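Local coordinates for protein tubulin binding cofactor C (Leishmania major, PDB 5AJ8) that probably acts, through this C-terminal domain of the chaperone, in tubulin folding and heterodimer assembly, where cofactor C relatives stimulate GTP hydrolysis by tubulin, at residues C98-L103 with E161-T166; C41-G46 with G94-W99; I84-D89 with D140-V145; N135-D140 with W153-R158; P15-D20 with C34-I39. The protein carries 1 engineered substitution. One frame throughout, in Å; residues are numbered along the deposited sequence. Where two conformers were deposited one is given.

Contact 1: residues C98-L103 with E161-T166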
# COMPACT_ATOMS: atom_id res chain seq x y z
N CYS A 98 -6.81 5.74 -6.12
CA CYS A 98 -8.06 5.69 -5.35
C CYS A 98 -7.98 6.46 -4.03
O CYS A 98 -9.01 6.78 -3.46
CB CYS A 98 -8.48 4.23 -5.06
SG CYS A 98 -8.86 3.35 -6.59
N TRP A 99 -6.77 6.71 -3.52
CA TRP A 99 -6.67 7.60 -2.36
C TRP A 99 -6.70 9.05 -2.84
O TRP A 99 -5.66 9.71 -2.93
CB TRP A 99 -5.43 7.31 -1.50
CG TRP A 99 -5.38 8.17 -0.26
CD1 TRP A 99 -6.42 8.80 0.36
CD2 TRP A 99 -4.23 8.45 0.53
NE1 TRP A 99 -5.99 9.46 1.47
CE2 TRP A 99 -4.65 9.25 1.60
CE3 TRP A 99 -2.88 8.10 0.43
CZ2 TRP A 99 -3.76 9.71 2.57
CZ3 TRP A 99 -2.00 8.55 1.41
CH2 TRP A 99 -2.44 9.34 2.45
N VAL A 100 -7.91 9.52 -3.15
CA VAL A 100 -8.16 10.87 -3.61
C VAL A 100 -7.69 11.87 -2.56
O VAL A 100 -7.16 12.93 -2.90
CB VAL A 100 -9.65 11.12 -3.95
CG1 VAL A 100 -9.87 12.56 -4.41
CG2 VAL A 100 -10.13 10.16 -5.05
N GLY A 101 -7.85 11.54 -1.29
CA GLY A 101 -7.46 12.45 -0.19
C GLY A 101 -5.99 12.78 -0.05
O GLY A 101 -5.64 13.75 0.62
N LEU A 102 -5.11 11.97 -0.65
CA LEU A 102 -3.69 12.28 -0.71
C LEU A 102 -3.47 13.68 -1.29
O LEU A 102 -2.60 14.45 -0.85
CB LEU A 102 -2.93 11.25 -1.55
CG LEU A 102 -1.44 11.54 -1.77
CD1 LEU A 102 -0.73 11.56 -0.44
CD2 LEU A 102 -0.77 10.56 -2.74
N LEU A 103 -4.26 14.00 -2.31
CA LEU A 103 -4.10 15.25 -3.04
C LEU A 103 -4.48 16.46 -2.20
O LEU A 103 -3.99 17.56 -2.48
CB LEU A 103 -4.87 15.21 -4.34
CG LEU A 103 -4.48 14.01 -5.23
CD1 LEU A 103 -5.26 14.08 -6.54
CD2 LEU A 103 -3.00 13.95 -5.52
N GLU A 161 -13.81 -0.29 -6.26
CA GLU A 161 -12.73 0.58 -5.77
C GLU A 161 -13.27 1.45 -4.64
O GLU A 161 -14.36 1.94 -4.71
CB GLU A 161 -12.10 1.42 -6.90
CG GLU A 161 -11.15 0.61 -7.78
CD GLU A 161 -10.68 1.34 -9.06
OE1 GLU A 161 -10.96 2.55 -9.25
OE2 GLU A 161 -10.03 0.70 -9.89
N ARG A 162 -12.51 1.57 -3.56
CA ARG A 162 -12.88 2.47 -2.46
C ARG A 162 -12.08 3.76 -2.60
O ARG A 162 -10.91 3.81 -2.27
CB ARG A 162 -12.61 1.79 -1.14
CG ARG A 162 -12.91 2.58 0.12
CD ARG A 162 -12.38 1.74 1.28
NE ARG A 162 -12.64 2.28 2.60
CZ ARG A 162 -11.87 3.15 3.25
NH1 ARG A 162 -10.76 3.66 2.69
NH2 ARG A 162 -12.25 3.52 4.48
N ALA A 163 -12.74 4.78 -3.13
CA ALA A 163 -12.10 6.07 -3.43
C ALA A 163 -12.14 6.96 -2.18
O ALA A 163 -13.09 7.68 -1.96
CB ALA A 163 -12.83 6.73 -4.60
N SER A 164 -11.11 6.86 -1.35
CA SER A 164 -11.12 7.52 -0.04
C SER A 164 -10.75 9.02 -0.16
O SER A 164 -9.73 9.38 -0.79
CB SER A 164 -10.16 6.82 0.92
OG SER A 164 -10.04 7.49 2.16
N THR A 165 -11.58 9.86 0.47
CA THR A 165 -11.31 11.29 0.55
C THR A 165 -10.59 11.65 1.84
O THR A 165 -10.35 12.81 2.09
CB THR A 165 -12.60 12.12 0.45
OG1 THR A 165 -13.50 11.74 1.49
CG2 THR A 165 -13.28 11.91 -0.94
N THR A 166 -10.21 10.65 2.63
CA THR A 166 -9.56 10.88 3.92
C THR A 166 -8.26 11.69 3.78
O THR A 166 -7.39 11.33 2.99
CB THR A 166 -9.26 9.54 4.65
OG1 THR A 166 -10.50 8.86 4.94
CG2 THR A 166 -8.56 9.81 5.96

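Contact 2: residues C41-G46 with G94-W99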
# COMPACT_ATOMS: atom_id res chain seq x y z
N CYS A 41 -0.73 5.29 3.58
CA CYS A 41 0.70 5.56 3.53
C CYS A 41 1.09 6.62 2.50
O CYS A 41 0.78 6.51 1.31
CB CYS A 41 1.52 4.30 3.22
SG CYS A 41 1.06 2.81 4.13
N LEU A 42 1.80 7.64 2.96
CA LEU A 42 2.50 8.53 2.05
C LEU A 42 3.57 7.67 1.32
O LEU A 42 3.96 6.61 1.80
CB LEU A 42 3.12 9.70 2.81
CG LEU A 42 2.16 10.61 3.58
CD1 LEU A 42 2.90 11.74 4.27
CD2 LEU A 42 1.05 11.15 2.69
N PRO A 43 4.01 8.10 0.13
CA PRO A 43 4.96 7.28 -0.63
C PRO A 43 6.21 6.91 0.18
O PRO A 43 6.77 7.76 0.82
CB PRO A 43 5.30 8.17 -1.84
CG PRO A 43 4.08 9.02 -2.03
CD PRO A 43 3.57 9.28 -0.64
N ILE A 44 6.60 5.63 0.14
CA ILE A 44 7.80 5.13 0.82
C ILE A 44 8.89 4.92 -0.22
O ILE A 44 8.67 4.26 -1.23
CB ILE A 44 7.48 3.78 1.47
CG1 ILE A 44 6.22 3.86 2.34
CG2 ILE A 44 8.66 3.26 2.26
CD1 ILE A 44 6.33 4.86 3.45
N ALA A 45 10.06 5.50 0.02
CA ALA A 45 11.16 5.44 -0.92
C ALA A 45 12.01 4.25 -0.55
O ALA A 45 13.17 4.38 -0.20
CB ALA A 45 11.98 6.73 -0.89
N GLY A 46 11.40 3.07 -0.63
CA GLY A 46 12.02 1.80 -0.22
C GLY A 46 10.95 0.73 -0.13
O GLY A 46 9.91 0.83 -0.78
N GLY A 94 -5.80 -2.81 -6.40
CA GLY A 94 -6.24 -1.63 -7.11
C GLY A 94 -5.11 -0.61 -7.15
O GLY A 94 -4.02 -0.85 -6.61
N PRO A 95 -5.37 0.52 -7.82
CA PRO A 95 -4.40 1.60 -7.93
C PRO A 95 -4.44 2.62 -6.78
O PRO A 95 -5.51 2.93 -6.21
CB PRO A 95 -4.85 2.28 -9.22
CG PRO A 95 -6.35 2.18 -9.15
CD PRO A 95 -6.60 0.80 -8.58
N TYR A 96 -3.26 3.16 -6.49
CA TYR A 96 -3.03 4.14 -5.41
C TYR A 96 -3.84 5.44 -5.62
O TYR A 96 -4.20 6.14 -4.65
CB TYR A 96 -1.54 4.44 -5.38
CG TYR A 96 -0.98 5.29 -4.26
CD1 TYR A 96 -1.10 4.89 -2.93
CD2 TYR A 96 -0.29 6.45 -4.53
CE1 TYR A 96 -0.55 5.63 -1.91
CE2 TYR A 96 0.27 7.20 -3.52
CZ TYR A 96 0.14 6.79 -2.21
OH TYR A 96 0.70 7.52 -1.20
N ARG A 97 -4.11 5.75 -6.87
CA ARG A 97 -4.90 6.91 -7.21
C ARG A 97 -6.32 6.91 -6.57
O ARG A 97 -6.94 7.96 -6.47
CB ARG A 97 -4.98 7.09 -8.74
CG ARG A 97 -5.72 5.99 -9.46
CD ARG A 97 -5.75 6.19 -10.97
NE ARG A 97 -6.36 5.04 -11.62
CZ ARG A 97 -5.71 4.06 -12.27
NH1 ARG A 97 -4.38 4.08 -12.41
NH2 ARG A 97 -6.41 3.06 -12.82
N CYS A 98 -6.81 5.74 -6.12
CA CYS A 98 -8.06 5.69 -5.35
C CYS A 98 -7.98 6.46 -4.03
O CYS A 98 -9.01 6.78 -3.46
CB CYS A 98 -8.48 4.23 -5.06
SG CYS A 98 -8.86 3.35 -6.59
N TRP A 99 -6.77 6.71 -3.52
CA TRP A 99 -6.67 7.60 -2.36
C TRP A 99 -6.70 9.05 -2.84
O TRP A 99 -5.66 9.71 -2.93
CB TRP A 99 -5.43 7.31 -1.50
CG TRP A 99 -5.38 8.17 -0.26
CD1 TRP A 99 -6.42 8.80 0.36
CD2 TRP A 99 -4.23 8.45 0.53
NE1 TRP A 99 -5.99 9.46 1.47
CE2 TRP A 99 -4.65 9.25 1.60
CE3 TRP A 99 -2.88 8.10 0.43
CZ2 TRP A 99 -3.76 9.71 2.57
CZ3 TRP A 99 -2.00 8.55 1.41
CH2 TRP A 99 -2.44 9.34 2.45

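Contact 3: residues I84-D89 with D140-V145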
# COMPACT_ATOMS: atom_id res chain seq x y z
N ILE A 84 4.90 -9.02 -4.14
CA ILE A 84 5.06 -10.44 -3.83
C ILE A 84 4.13 -10.79 -2.67
O ILE A 84 4.11 -10.09 -1.66
CB ILE A 84 6.53 -10.78 -3.43
CG1 ILE A 84 7.49 -10.50 -4.59
CG2 ILE A 84 6.65 -12.24 -3.02
CD1 ILE A 84 8.96 -10.68 -4.27
N ILE A 85 3.38 -11.88 -2.80
CA ILE A 85 2.62 -12.40 -1.67
C ILE A 85 3.06 -13.81 -1.31
O ILE A 85 3.64 -14.53 -2.13
CB ILE A 85 1.10 -12.36 -1.89
CG1 ILE A 85 0.68 -13.20 -3.09
CG2 ILE A 85 0.65 -10.93 -2.08
CD1 ILE A 85 -0.83 -13.34 -3.22
N GLU A 86 2.81 -14.17 -0.06
CA GLU A 86 3.21 -15.45 0.50
C GLU A 86 2.26 -15.84 1.63
O GLU A 86 2.11 -15.08 2.59
CB GLU A 86 4.63 -15.36 1.05
CG GLU A 86 5.16 -16.69 1.55
CD GLU A 86 6.51 -16.60 2.23
OE1 GLU A 86 7.08 -15.48 2.35
OE2 GLU A 86 7.02 -17.67 2.65
N GLU A 87 1.63 -17.01 1.53
CA GLU A 87 0.63 -17.42 2.51
C GLU A 87 -0.46 -16.33 2.70
O GLU A 87 -0.81 -15.98 3.82
CB GLU A 87 1.31 -17.80 3.84
CG GLU A 87 2.02 -19.15 3.76
CD GLU A 87 3.13 -19.35 4.80
OE1 GLU A 87 3.26 -18.55 5.76
OE2 GLU A 87 3.92 -20.31 4.64
N CYS A 88 -0.95 -15.79 1.58
CA CYS A 88 -2.01 -14.79 1.57
C CYS A 88 -3.22 -15.33 0.84
O CYS A 88 -3.10 -16.24 0.01
CB CYS A 88 -1.55 -13.49 0.92
SG CYS A 88 -0.24 -12.61 1.80
N ASP A 89 -4.38 -14.78 1.12
CA ASP A 89 -5.61 -15.21 0.43
C ASP A 89 -6.62 -14.09 0.50
O ASP A 89 -6.58 -13.30 1.41
CB ASP A 89 -6.19 -16.48 1.07
CG ASP A 89 -7.30 -17.14 0.20
OD1 ASP A 89 -7.13 -17.36 -1.03
OD2 ASP A 89 -8.35 -17.47 0.77
N ASP A 140 2.92 -11.44 -7.66
CA ASP A 140 3.84 -12.58 -7.71
C ASP A 140 3.56 -13.47 -6.52
O ASP A 140 4.13 -13.31 -5.45
CB ASP A 140 5.29 -12.05 -7.69
CG ASP A 140 6.37 -13.15 -7.71
OD1 ASP A 140 6.06 -14.35 -7.89
OD2 ASP A 140 7.57 -12.76 -7.59
N ASP A 141 2.65 -14.42 -6.71
CA ASP A 141 2.31 -15.37 -5.67
C ASP A 141 3.23 -16.56 -5.93
O ASP A 141 2.82 -17.57 -6.48
CB ASP A 141 0.83 -15.71 -5.76
CG ASP A 141 0.38 -16.69 -4.69
OD1 ASP A 141 1.18 -17.03 -3.79
OD2 ASP A 141 -0.81 -17.10 -4.76
N PHE A 142 4.48 -16.39 -5.54
CA PHE A 142 5.58 -17.25 -6.02
C PHE A 142 5.52 -18.71 -5.54
O PHE A 142 6.03 -19.58 -6.20
CB PHE A 142 6.94 -16.65 -5.69
CG PHE A 142 7.30 -16.69 -4.22
CD1 PHE A 142 6.92 -15.67 -3.37
CD2 PHE A 142 8.06 -17.73 -3.72
CE1 PHE A 142 7.25 -15.71 -2.02
CE2 PHE A 142 8.39 -17.78 -2.38
CZ PHE A 142 7.98 -16.77 -1.53
N GLN A 143 4.85 -18.98 -4.42
CA GLN A 143 4.67 -20.37 -3.97
C GLN A 143 3.56 -21.10 -4.73
O GLN A 143 3.49 -22.32 -4.68
CB GLN A 143 4.41 -20.44 -2.48
CG GLN A 143 5.57 -19.87 -1.68
CD GLN A 143 5.42 -20.05 -0.19
OE1 GLN A 143 4.31 -20.02 0.35
NE2 GLN A 143 6.54 -20.23 0.49
N TRP A 144 2.71 -20.37 -5.45
CA TRP A 144 1.71 -21.01 -6.30
C TRP A 144 2.38 -21.44 -7.61
O TRP A 144 2.56 -20.64 -8.53
CB TRP A 144 0.54 -20.09 -6.58
CG TRP A 144 -0.54 -20.77 -7.33
CD1 TRP A 144 -0.73 -20.77 -8.68
CD2 TRP A 144 -1.61 -21.54 -6.78
NE1 TRP A 144 -1.84 -21.50 -9.00
CE2 TRP A 144 -2.40 -21.99 -7.85
CE3 TRP A 144 -1.97 -21.90 -5.48
CZ2 TRP A 144 -3.54 -22.79 -7.67
CZ3 TRP A 144 -3.12 -22.68 -5.30
CH2 TRP A 144 -3.87 -23.12 -6.39
N VAL A 145 2.75 -22.70 -7.68
CA VAL A 145 3.47 -23.23 -8.84
C VAL A 145 2.61 -24.12 -9.76
O VAL A 145 3.12 -24.55 -10.80
CB VAL A 145 4.76 -23.98 -8.43
CG1 VAL A 145 5.74 -23.02 -7.78
CG2 VAL A 145 4.44 -25.18 -7.53
O HOH W 1 3.27 -17.34 -2.55
O HOH W 2 1.84 -19.14 -0.47
O HOH W 3 -0.18 -16.54 -1.24

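Contact 4: residues N135-D140 with W153-R158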
# COMPACT_ATOMS: atom_id res chain seq x y z
N ASN A 135 1.71 -1.64 -12.27
CA ASN A 135 2.27 -2.85 -11.65
C ASN A 135 1.32 -3.55 -10.68
O ASN A 135 1.47 -4.74 -10.42
CB ASN A 135 3.59 -2.55 -10.95
CG ASN A 135 4.74 -2.34 -11.93
OD1 ASN A 135 4.65 -2.72 -13.10
ND2 ASN A 135 5.82 -1.74 -11.46
N TYR A 136 0.31 -2.85 -10.19
CA TYR A 136 -0.66 -3.48 -9.28
C TYR A 136 -1.50 -4.61 -9.92
O TYR A 136 -2.09 -5.39 -9.20
CB TYR A 136 -1.58 -2.43 -8.65
CG TYR A 136 -2.60 -1.89 -9.59
CD1 TYR A 136 -2.31 -0.78 -10.37
CD2 TYR A 136 -3.85 -2.47 -9.70
CE1 TYR A 136 -3.23 -0.28 -11.24
CE2 TYR A 136 -4.78 -1.95 -10.59
CZ TYR A 136 -4.45 -0.85 -11.35
OH TYR A 136 -5.35 -0.33 -12.23
N VAL A 137 -1.60 -4.66 -11.25
CA VAL A 137 -2.41 -5.71 -11.89
C VAL A 137 -1.63 -7.03 -11.98
O VAL A 137 -2.20 -8.03 -12.29
CB VAL A 137 -2.97 -5.34 -13.29
CG1 VAL A 137 -3.74 -4.02 -13.23
CG2 VAL A 137 -1.87 -5.29 -14.35
N LYS A 138 -0.33 -7.01 -11.70
CA LYS A 138 0.46 -8.23 -11.72
C LYS A 138 1.02 -8.47 -10.32
O LYS A 138 1.61 -7.60 -9.72
CB LYS A 138 1.54 -8.20 -12.79
CG LYS A 138 2.45 -9.42 -12.76
CD LYS A 138 3.12 -9.68 -14.11
CE LYS A 138 3.48 -11.15 -14.30
NZ LYS A 138 4.92 -11.46 -14.04
N VAL A 139 0.75 -9.65 -9.77
CA VAL A 139 1.14 -9.99 -8.41
C VAL A 139 1.88 -11.31 -8.47
O VAL A 139 1.54 -12.18 -9.27
CB VAL A 139 -0.09 -10.07 -7.47
CG1 VAL A 139 0.28 -10.64 -6.11
CG2 VAL A 139 -0.72 -8.68 -7.33
N ASP A 140 2.92 -11.44 -7.66
CA ASP A 140 3.84 -12.58 -7.71
C ASP A 140 3.56 -13.47 -6.52
O ASP A 140 4.13 -13.31 -5.45
CB ASP A 140 5.29 -12.05 -7.69
CG ASP A 140 6.37 -13.15 -7.71
OD1 ASP A 140 6.06 -14.35 -7.89
OD2 ASP A 140 7.57 -12.76 -7.59
N TRP A 153 -5.36 -14.02 -5.22
CA TRP A 153 -5.45 -12.60 -5.51
C TRP A 153 -6.22 -12.32 -6.80
O TRP A 153 -6.36 -13.16 -7.66
CB TRP A 153 -4.05 -11.99 -5.57
CG TRP A 153 -3.26 -12.40 -6.76
CD1 TRP A 153 -2.45 -13.48 -6.87
CD2 TRP A 153 -3.21 -11.74 -8.02
NE1 TRP A 153 -1.90 -13.55 -8.13
CE2 TRP A 153 -2.35 -12.48 -8.86
CE3 TRP A 153 -3.82 -10.58 -8.53
CZ2 TRP A 153 -2.07 -12.11 -10.16
CZ3 TRP A 153 -3.51 -10.19 -9.83
CH2 TRP A 153 -2.64 -10.96 -10.63
N CYS A 154 -6.73 -11.10 -6.91
CA CYS A 154 -7.37 -10.63 -8.12
C CYS A 154 -7.26 -9.11 -8.17
O CYS A 154 -6.75 -8.49 -7.23
CB CYS A 154 -8.83 -11.09 -8.19
SG CYS A 154 -9.91 -10.36 -6.95
N VAL A 155 -7.77 -8.53 -9.26
CA VAL A 155 -7.78 -7.09 -9.48
C VAL A 155 -9.19 -6.57 -9.23
O VAL A 155 -10.16 -7.12 -9.72
CB VAL A 155 -7.30 -6.77 -10.92
CG1 VAL A 155 -7.33 -5.27 -11.19
CG2 VAL A 155 -5.90 -7.33 -11.12
N LEU A 156 -9.30 -5.54 -8.41
CA LEU A 156 -10.56 -4.91 -8.09
C LEU A 156 -11.21 -4.37 -9.33
O LEU A 156 -10.54 -3.82 -10.21
CB LEU A 156 -10.34 -3.71 -7.16
CG LEU A 156 -9.99 -4.05 -5.71
CD1 LEU A 156 -9.34 -2.88 -5.01
CD2 LEU A 156 -11.24 -4.48 -4.95
N ALA A 157 -12.53 -4.57 -9.41
CA ALA A 157 -13.33 -4.01 -10.47
C ALA A 157 -13.53 -2.55 -10.14
O ALA A 157 -13.47 -2.16 -8.97
CB ALA A 157 -14.68 -4.74 -10.57
N ARG A 158 -13.76 -1.74 -11.17
CA ARG A 158 -14.01 -0.30 -11.02
C ARG A 158 -14.97 0.02 -9.88
O ARG A 158 -14.66 0.85 -9.03
CB ARG A 158 -14.56 0.29 -12.33
CG ARG A 158 -13.62 0.20 -13.51
CD ARG A 158 -14.30 0.61 -14.81
NE ARG A 158 -13.55 0.11 -15.96
CZ ARG A 158 -13.85 -1.00 -16.61
NH1 ARG A 158 -14.91 -1.72 -16.28
NH2 ARG A 158 -13.09 -1.38 -17.62
O HOH W 4 0.65 -15.06 -9.13

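Contact 5: residues P15-D20 with C34-I39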
# COMPACT_ATOMS: atom_id res chain seq x y z
N PRO A 15 1.16 -3.93 16.25
CA PRO A 15 -0.20 -4.32 15.92
C PRO A 15 -1.22 -3.31 16.40
O PRO A 15 -0.98 -2.59 17.35
CB PRO A 15 -0.38 -5.66 16.66
CG PRO A 15 0.64 -5.64 17.73
CD PRO A 15 1.81 -4.91 17.14
N SER A 16 -2.34 -3.29 15.70
CA SER A 16 -3.39 -2.33 15.93
C SER A 16 -4.68 -2.85 15.28
O SER A 16 -4.63 -3.42 14.20
CB SER A 16 -2.99 -1.00 15.30
OG SER A 16 -3.99 -0.03 15.51
N THR A 17 -5.81 -2.65 15.94
CA THR A 17 -7.10 -3.12 15.46
C THR A 17 -8.14 -2.00 15.52
O THR A 17 -8.27 -1.34 16.54
CB THR A 17 -7.61 -4.33 16.30
OG1 THR A 17 -6.75 -5.46 16.08
CG2 THR A 17 -9.03 -4.73 15.91
N GLY A 18 -8.87 -1.79 14.43
CA GLY A 18 -10.04 -0.93 14.44
C GLY A 18 -9.81 0.57 14.36
O GLY A 18 -10.78 1.32 14.49
N THR A 19 -8.56 1.00 14.17
CA THR A 19 -8.17 2.41 14.13
C THR A 19 -7.42 2.66 12.82
O THR A 19 -6.41 2.00 12.55
CB THR A 19 -7.20 2.80 15.28
OG1 THR A 19 -7.76 2.46 16.54
CG2 THR A 19 -6.89 4.31 15.29
N ASP A 20 -7.90 3.62 12.03
CA ASP A 20 -7.21 4.01 10.82
C ASP A 20 -5.78 4.48 11.10
O ASP A 20 -5.55 5.19 12.07
CB ASP A 20 -8.02 5.04 10.05
CG ASP A 20 -9.32 4.44 9.45
OD1 ASP A 20 -9.60 3.22 9.68
OD2 ASP A 20 -10.04 5.19 8.74
N CYS A 34 -2.04 -5.87 11.98
CA CYS A 34 -3.14 -4.91 11.97
C CYS A 34 -4.42 -5.56 11.41
O CYS A 34 -4.35 -6.41 10.52
CB CYS A 34 -2.76 -3.68 11.15
SG CYS A 34 -1.37 -2.81 11.82
N ALA A 35 -5.56 -5.12 11.93
CA ALA A 35 -6.86 -5.69 11.56
C ALA A 35 -7.97 -4.65 11.57
O ALA A 35 -7.92 -3.70 12.36
CB ALA A 35 -7.23 -6.85 12.48
N ASP A 36 -8.94 -4.83 10.67
CA ASP A 36 -10.19 -4.06 10.68
C ASP A 36 -9.91 -2.56 10.64
O ASP A 36 -10.37 -1.80 11.49
CB ASP A 36 -11.00 -4.37 11.95
CG ASP A 36 -11.22 -5.88 12.18
OD1 ASP A 36 -11.20 -6.68 11.22
OD2 ASP A 36 -11.42 -6.27 13.35
N CYS A 37 -9.13 -2.12 9.68
CA CYS A 37 -8.85 -0.69 9.57
C CYS A 37 -8.41 -0.31 8.16
O CYS A 37 -8.23 -1.18 7.31
CB CYS A 37 -7.81 -0.25 10.59
SG CYS A 37 -6.18 -0.98 10.41
N ALA A 38 -8.31 0.99 7.95
CA ALA A 38 -7.77 1.55 6.74
C ALA A 38 -6.38 2.05 7.06
O ALA A 38 -6.16 2.67 8.11
CB ALA A 38 -8.65 2.69 6.23
N ILE A 39 -5.45 1.80 6.15
CA ILE A 39 -4.06 2.20 6.35
C ILE A 39 -3.64 3.10 5.19
O ILE A 39 -3.62 2.67 4.06
CB ILE A 39 -3.14 0.95 6.44
CG1 ILE A 39 -3.60 0.03 7.57
CG2 ILE A 39 -1.69 1.36 6.65
CD1 ILE A 39 -2.79 -1.25 7.66

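Contact 1: residues C98-L103 with E161-T166
Thr166 O is gripped by the indole of Trp99: NE1 of Trp99 donates to O of Thr166 over 2.8 Å with an N-H...O angle of 166°. The oxygen lies close to the indole plane, 9° out of it, and the N-H arrives in the carbonyl plane. Trp99 CG stands anti to its own backbone N (chi1 -176°), and although the side chain sets out away from 161-166, this torsion swings the pyrrole edge back to it. CA of Gly101 adds a C-H...O contact to the same Thr166 O at 3.4 Å. Two residues earlier, Ser164 O accepts from Gly101 N (2.9 Å), whereas the bond from Ser164 N to Cys98 O (3.0 Å) is bent and weak. Ser164 folds its own chain into an ST turn, OG accepting from Thr166 N at 3.2 Å; that hydroxyl also bonds Tyr40 OH. At the far end Cys98 SG lies 3.5 Å from Glu161 OE1. Tyr59 and Tyr76 hold Arg162 by its backbone O and N, tying the C-terminal loop to the beta-helix. Because indole and backbone donors engage the alternate carbonyls of Ser164 and Thr166, the loop is fixed mainly through its main chain, and the Trp99 ring is held against rotation by its N-H.

Contact 2: residues C41-G46 with G94-W99
Two aromatic side chains of 94-99 set out with CG anti to the backbone N, Tyr96 at chi1 -172° and Trp99 at -176°, and both extend toward the end of strand 38-41. There they converge on one carbonyl. Tyr96 OH donates to Cys41 O over 2.7 Å, approaching in the carbonyl plane with a C=O...O angle of 150°, a bond made among buried residues. The benzene half of the Trp99 indole presents its edge to the same oxygen, CZ3 lying 3.4 Å from Cys41 O, close to the ring plane. The cofactor C domain is a right-handed parallel beta-helix, and this pair lies against the outside of the sheet that holds 38-41 and 91-95, buried under helix 116-122: 41-46 leads from strand 38-41 to strand 47-51, while 96-98 is a short 3-10 turn following strand 91-95. Around the phenol, Pro43 crosses Tyr96 at about a right angle, its CD reaching OH of Tyr96 at 3.4 Å. The branch of Leu42 that touches the indole is CD2, 3.9 Å from Trp99 CH2. From helix 116-122, Trp119 packs against Leu42 and Pro43, and Val120 against Tyr96.

Contact 3: residues I84-D89 with D140-V145
Ile84 and Phe142 meet through a methyl and a ring: CG2 of Ile84 lies 3.5 Å from CD1 of Phe142, in an oblique approach. Phe142 CG sits between its backbone N and carbonyl carbon (chi1 71°), a crowded position that carries the ring back beside 84-86, where CZ comes 4.0 Å from Glu86 CD in the conformer given. CG of the next residue, Gln143, covers one face of the ring, offset toward the rim. The Gln143 amide lies by Glu86 CG, while OE1 of this Glu86 conformer is salt-bridged to Arg66. On the buried side, Ile85 holds CG1 at chi1 61° and sets it 3.7 Å from Asp141 CB. Asp140 lies alongside Ile84, both side chains pointing the same way. The backbones pair as parallel strands with Ile85 N donating to Asp140 O at 3.1 Å. A type I turn from Asp141 to Trp144 follows. Water then fills in: one bridges Ile85 O and Gln143 N, another Glu87 N and Gln143 OE1, and a third Cys88 N and Asp141 OD1. Asp141 OD2 bonds Ser150. Past the Ile84-Asp140 bridge, direct pairing gives way to solvent-mediated links at this outermost strand of the sheet.

Contact 4: residues N135-D140 with W153-R158
Val139 sits as a bump on the flat face of Trp153: its CB stands 3.6 Å from the centroid of the six-membered ring and 15° off the ring normal, a CH-pi contact. The two methyls spread over the same face, CG1 above the five-membered ring near CG and CD1, and CG2 3.8 Å from CE3 of Trp153. CG of Trp153 is set between the backbone N and the carbonyl carbon (chi1 71°); this torsion turns the ring face to Val139, and the two side chains slide past each other in opposite directions. At the far rim, Val137 O meets the edge of the indole, 3.4 Å from CH2 of Trp153 and near its plane. Strand 153-155 is the last strand of one parallel sheet of the beta-helix, next to 91-95, and 135-140 crosses from helix 129-132 into the last strand of the other sheet, 140-141; the indole thus packs between the two sheets at this end of the beta-helix. Ile85 also packs against both Val139 and Trp153, and Phe93 reaches Val139. Further along, a second bump, Val155, meets the chain: its CG2 rests 3.9 Å from CA of Val137, while its CG1 comes obliquely to CE2 of Tyr136 at 4.2 Å. Val137 CG1 in turn covers a face of that phenol. At the polar edge a water donates to Val139 O and accepts from Trp153 NE1.

Contact 5: residues P15-D20 with C34-I39
Asp20 reaches across to Ala38, its partner in register, with CG anti to the carbonyl carbon (chi1 -69°), and OD1 accepts from Ala38 N over 3.1 Å. The N-H...O angle is 162°, but the donor comes from above the carboxylate plane, about 60° out of it, and the Ala38 CB lies 3.6 Å from the same OD1. At the other end, Thr17 and Asp36 stand side by side and point the same way, with CG2 of Thr17, in the conformer given, 3.8 Å from OD2 of Asp36; Asp36 OD1 bonds Asn55. These strands are neighbouring rungs of the parallel beta-helix: Ala35 N donates to Ser16 O (3.0 Å), and Gly18 N to Ala35 O. Both chains then turn a corner, at Gly18 and at Asp36-Cys37, from one sheet into the other, and the corners stack. CA of Gly18, where phi is positive, makes a C-H...O contact with Asp36 O at 3.1 Å. Cys37 points toward 15-20, its CB 3.3 Å from Thr19 O, while Leu21 packs against Cys34 and Ser16.

The five contacts sample one beta-helix along its length. Contacts 5 and 3 both belong to the sheet that starts with strand 11-17 and ends with 140-141; their centres lie 23 Å apart. Contact 4 shares Asp140 with contact 3, and Ile85 CG1 touches Val139 CG1 at 4.0 Å, joining the two at that last rung. Contact 2 shares Cys98 and Trp99 with contact 1, so the indole faces the C-terminal loop on one edge and the Cys41 carbonyl on another; Leu102 CD1 also packs on Leu42 CD2 at 3.6 Å. Tyr136 of contact 4 packs on Gly94 and Pro95 of contact 2. Arg162 NH2 approaches Ala38 CB at 4.1 Å, linking contacts 1 and 5.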